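Local coordinates for protein interleukin 22 (Danio rerio, PDB 4O6K) that is a secreted helical cytokine of the interleukin-10 family and probably signals in immune defence by binding class II cytokine receptors, at residues A[15-26]-A[72-80]. Numbering follows the deposited sequence.
Sequences DLAAMTDTARNE and KYPMIRNVR
Met19 reaches from helix 15-24 across to segment 72-80, where its CE methyl presses against Ile76 CG1 at a tight 3.4 Å and also meets the Tyr73 ring at CG. Nearer its root, Met19 CG lies 3.7 Å from Met75 CG, the two thioether chains running antiparallel alongside each other. Met75 is folded at chi2 and chi3 (-68° and -70°), which brings its CE over to Ala18 CB. One turn back, Leu16 CD2 crosses Val79 CG1 at 3.6 Å, and Asp15 CB covers Val79 CG2. At the other end, Thr22 CG2 sits 3.4 Å from Tyr73 CE1, while the Tyr73 hydroxyl passes alongside Ala23 and hydrogen-bonds to Asn124. Lys72 CG lies over one face of this ring, toward its rim; the chain then bends at chi4, and NZ meets Glu26 OE1 (2.7 Å) almost perpendicular to the carboxylate plane, forming a salt bridge. A methionine in place of Lys72 would probably leave the Glu26 carboxylate without its charged mate and free to turn. Waters extend the polar margin: one joins Thr22 OG1 to Lys72 O, another links Asp15 OD2 to Asn78 ND2, weakly on the amide side. Behind the apolar layer, Met19 and Tyr73 rest on Ile127 of helix 119-128, and Leu16 packs on helix 130-140. The short helical segments, axes 10.3 Å apart, cross obliquely at 131°, with the type I turn from Tyr73 to Ile76 packed on helix 15-24, within the all-helical bundle of an interleukin-10 family cytokine.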
loop_
_atom_site.group_PDB
_atom_site.type_symbol
_atom_site.label_atom_id
_atom_site.label_comp_id
_atom_site.label_asym_id
_atom_site.label_seq_id
_atom_site.Cartn_x
_atom_site.Cartn_y
_atom_site.Cartn_z
ATOM N N ASP A 15 6.482 -9.981 6.807
ATOM C CA ASP A 15 7.409 -9.224 5.973
ATOM C C ASP A 15 7.090 -7.734 6.005
ATOM O O ASP A 15 7.992 -6.899 6.067
ATOM C CB ASP A 15 7.373 -9.735 4.530
ATOM C CG ASP A 15 8.119 -11.043 4.355
ATOM O OD1 ASP A 15 8.893 -11.414 5.262
ATOM O OD2 ASP A 15 7.932 -11.697 3.308
ATOM N N LEU A 16 5.802 -7.410 5.958
ATOM C CA LEU A 16 5.354 -6.023 6.014
ATOM C C LEU A 16 5.635 -5.397 7.374
ATOM O O LEU A 16 6.015 -4.228 7.463
ATOM C CB LEU A 16 3.865 -5.934 5.686
ATOM C CG LEU A 16 3.534 -6.246 4.227
ATOM C CD1 LEU A 16 2.042 -6.361 4.035
ATOM C CD2 LEU A 16 4.109 -5.176 3.318
ATOM N N ALA A 17 5.437 -6.177 8.430
ATOM C CA ALA A 17 5.762 -5.737 9.782
ATOM C C ALA A 17 7.263 -5.503 9.915
ATOM O O ALA A 17 7.699 -4.547 10.556
ATOM C CB ALA A 17 5.288 -6.755 10.805
ATOM N N ALA A 18 8.030 -6.423 9.372
ATOM C CA ALA A 18 9.467 -6.301 9.308
ATOM C C ALA A 18 9.845 -4.987 8.592
ATOM O O ALA A 18 10.619 -4.245 9.087
ATOM C CB ALA A 18 10.090 -7.526 8.654
ATOM N N MET A 19 9.242 -4.723 7.452
ATOM C CA MET A 19 9.519 -3.514 6.728
ATOM C C MET A 19 9.247 -2.281 7.565
ATOM O O MET A 19 10.042 -1.422 7.596
ATOM C CB MET A 19 8.729 -3.400 5.433
ATOM C CG MET A 19 9.284 -4.119 4.254
ATOM S SD MET A 19 8.417 -3.498 2.840
ATOM C CE MET A 19 9.700 -2.594 2.152
ATOM N N THR A 20 8.116 -2.251 8.229
ATOM C CA THR A 20 7.703 -1.174 9.089
ATOM C C THR A 20 8.671 -0.896 10.215
ATOM O O THR A 20 9.055 0.201 10.407
ATOM C CB THR A 20 6.276 -1.397 9.645
ATOM O OG1 THR A 20 5.352 -1.422 8.572
ATOM C CG2 THR A 20 5.896 -0.325 10.553
ATOM N N ASP A 21 9.089 -1.939 10.891
ATOM C CA ASP A 21 10.018 -1.841 12.011
ATOM C C ASP A 21 11.344 -1.227 11.569
ATOM O O ASP A 21 11.925 -0.404 12.276
ATOM C CB ASP A 21 10.262 -3.216 12.636
ATOM C CG ASP A 21 10.987 -3.131 13.965
ATOM O OD1 ASP A 21 10.793 -2.128 14.683
ATOM O OD2 ASP A 21 11.756 -4.061 14.288
ATOM N N THR A 22 11.804 -1.583 10.394
ATOM C CA THR A 22 13.044 -1.086 9.821
ATOM C C THR A 22 12.915 0.389 9.453
ATOM O O THR A 22 13.644 1.171 9.883
ATOM C CB THR A 22 13.467 -1.926 8.570
ATOM O OG1 THR A 22 13.779 -3.235 8.944
ATOM C CG2 THR A 22 14.620 -1.363 7.898
ATOM N N ALA A 23 11.937 0.723 8.638
ATOM C CA ALA A 23 11.669 2.061 8.227
ATOM C C ALA A 23 11.534 2.973 9.415
ATOM O O ALA A 23 11.985 4.061 9.358
ATOM C CB ALA A 23 10.412 2.112 7.400
ATOM N N ARG A 24 10.896 2.532 10.481
ATOM C CA ARG A 24 10.586 3.412 11.576
ATOM C C ARG A 24 11.706 3.522 12.625
ATOM O O ARG A 24 11.705 4.399 13.458
ATOM C CB ARG A 24 9.224 3.082 12.168
ATOM C CG ARG A 24 9.280 2.270 13.411
ATOM C CD ARG A 24 7.932 2.113 14.064
ATOM N NE ARG A 24 8.110 1.408 15.308
ATOM C CZ ARG A 24 8.338 1.974 16.479
ATOM N NH1 ARG A 24 8.444 3.297 16.627
ATOM N NH2 ARG A 24 8.474 1.206 17.513
ATOM N N ASN A 25 12.650 2.612 12.547
ATOM C CA ASN A 25 13.894 2.740 13.264
ATOM C C ASN A 25 14.877 3.651 12.532
ATOM O O ASN A 25 16.048 3.413 12.592
ATOM C CB ASN A 25 14.515 1.364 13.463
ATOM C CG ASN A 25 15.520 1.335 14.573
ATOM O OD1 ASN A 25 15.227 1.714 15.678
ATOM N ND2 ASN A 25 16.703 0.866 14.280
ATOM N N GLU A 26 14.394 4.657 11.810
ATOM C CA GLU A 26 15.176 5.668 11.113
ATOM C C GLU A 26 14.692 7.068 11.472
ATOM O O GLU A 26 13.544 7.254 11.874
ATOM C CB GLU A 26 15.093 5.459 9.601
ATOM C CG GLU A 26 15.527 4.078 9.148
ATOM C CD GLU A 26 16.996 4.025 8.778
ATOM O OE1 GLU A 26 17.740 3.238 9.399
ATOM O OE2 GLU A 26 17.400 4.754 7.849
ATOM N N LYS A 72 18.833 -2.381 2.602
ATOM C CA LYS A 72 18.093 -2.005 3.803
ATOM C C LYS A 72 16.846 -2.851 4.037
ATOM O O LYS A 72 16.480 -3.132 5.180
ATOM C CB LYS A 72 17.690 -0.533 3.746
ATOM C CG LYS A 72 17.050 -0.065 5.032
ATOM C CD LYS A 72 16.722 1.406 5.030
ATOM C CE LYS A 72 16.285 1.814 6.415
ATOM N NZ LYS A 72 17.327 1.450 7.415
ATOM N N TYR A 73 16.201 -3.266 2.954
ATOM C CA TYR A 73 14.983 -4.055 3.055
ATOM C C TYR A 73 15.136 -5.325 2.236
ATOM O O TYR A 73 14.695 -5.379 1.092
ATOM C CB TYR A 73 13.770 -3.264 2.557
ATOM C CG TYR A 73 13.541 -1.933 3.241
ATOM C CD1 TYR A 73 12.944 -1.858 4.493
ATOM C CD2 TYR A 73 13.903 -0.747 2.615
ATOM C CE1 TYR A 73 12.729 -0.636 5.109
ATOM C CE2 TYR A 73 13.692 0.475 3.220
ATOM C CZ TYR A 73 13.106 0.526 4.465
ATOM O OH TYR A 73 12.896 1.746 5.067
ATOM N N PRO A 74 15.773 -6.352 2.817
ATOM C CA PRO A 74 16.006 -7.609 2.097
ATOM C C PRO A 74 14.717 -8.256 1.598
ATOM O O PRO A 74 14.754 -9.043 0.652
ATOM C CB PRO A 74 16.678 -8.494 3.153
ATOM C CG PRO A 74 17.325 -7.532 4.089
ATOM C CD PRO A 74 16.378 -6.369 4.161
ATOM N N MET A 75 13.594 -7.925 2.227
ATOM C CA MET A 75 12.311 -8.520 1.871
ATOM C C MET A 75 11.521 -7.726 0.826
ATOM O O MET A 75 10.519 -8.219 0.309
ATOM C CB MET A 75 11.452 -8.688 3.126
ATOM C CG MET A 75 10.963 -7.377 3.714
ATOM S SD MET A 75 12.273 -6.358 4.421
ATOM C CE MET A 75 12.700 -7.316 5.872
ATOM N N ILE A 76 11.964 -6.507 0.515
ATOM C CA ILE A 76 11.167 -5.591 -0.310
ATOM C C ILE A 76 10.878 -6.146 -1.708
ATOM O O ILE A 76 9.829 -5.862 -2.288
ATOM C CB ILE A 76 11.848 -4.200 -0.442
ATOM C CG1 ILE A 76 10.854 -3.164 -0.976
ATOM C CG2 ILE A 76 13.087 -4.260 -1.330
ATOM C CD1 ILE A 76 11.395 -1.752 -0.996
ATOM N N ARG A 77 11.800 -6.942 -2.238
ATOM C CA ARG A 77 11.629 -7.546 -3.555
ATOM C C ARG A 77 10.487 -8.556 -3.543
ATOM O O ARG A 77 9.628 -8.544 -4.424
ATOM C CB ARG A 77 12.932 -8.199 -4.019
ATOM C CG ARG A 77 12.829 -8.923 -5.350
ATOM C CD ARG A 77 14.055 -9.790 -5.584
ATOM N NE ARG A 77 14.124 -10.913 -4.654
ATOM C CZ ARG A 77 13.601 -12.113 -4.881
ATOM N NH1 ARG A 77 12.958 -12.355 -6.015
ATOM N NH2 ARG A 77 13.719 -13.070 -3.972
ATOM N N ASN A 78 10.484 -9.429 -2.542
ATOM C CA ASN A 78 9.437 -10.434 -2.413
ATOM C C ASN A 78 8.093 -9.806 -2.066
ATOM O O ASN A 78 7.050 -10.250 -2.545
ATOM C CB ASN A 78 9.818 -11.467 -1.351
ATOM C CG ASN A 78 9.053 -12.766 -1.501
ATOM O OD1 ASN A 78 9.358 -13.582 -2.370
ATOM N ND2 ASN A 78 8.050 -12.963 -0.652
ATOM N N VAL A 79 8.123 -8.775 -1.228
ATOM C CA VAL A 79 6.917 -8.023 -0.893
ATOM C C VAL A 79 6.290 -7.384 -2.129
ATOM O O VAL A 79 5.100 -7.559 -2.386
ATOM C CB VAL A 79 7.209 -6.929 0.151
ATOM C CG1 VAL A 79 6.006 -6.011 0.314
ATOM C CG2 VAL A 79 7.593 -7.558 1.481
ATOM N N ARG A 80 7.101 -6.656 -2.895
ATOM C CA ARG A 80 6.627 -5.977 -4.100
ATOM C C ARG A 80 5.997 -6.944 -5.097
ATOM O O ARG A 80 4.936 -6.665 -5.657
ATOM C CB ARG A 80 7.770 -5.211 -4.771
ATOM C CG ARG A 80 7.334 -4.423 -6.000
ATOM C CD ARG A 80 8.512 -3.804 -6.745
ATOM N NE ARG A 80 9.450 -4.804 -7.250
ATOM C CZ ARG A 80 10.621 -5.080 -6.684
ATOM N NH1 ARG A 80 11.003 -4.426 -5.595
ATOM N NH2 ARG A 80 11.412 -6.006 -7.208
HETATM O O HOH W 1 6.038 -12.557 1.975
HETATM O O HOH W 2 14.863 -4.451 6.779
#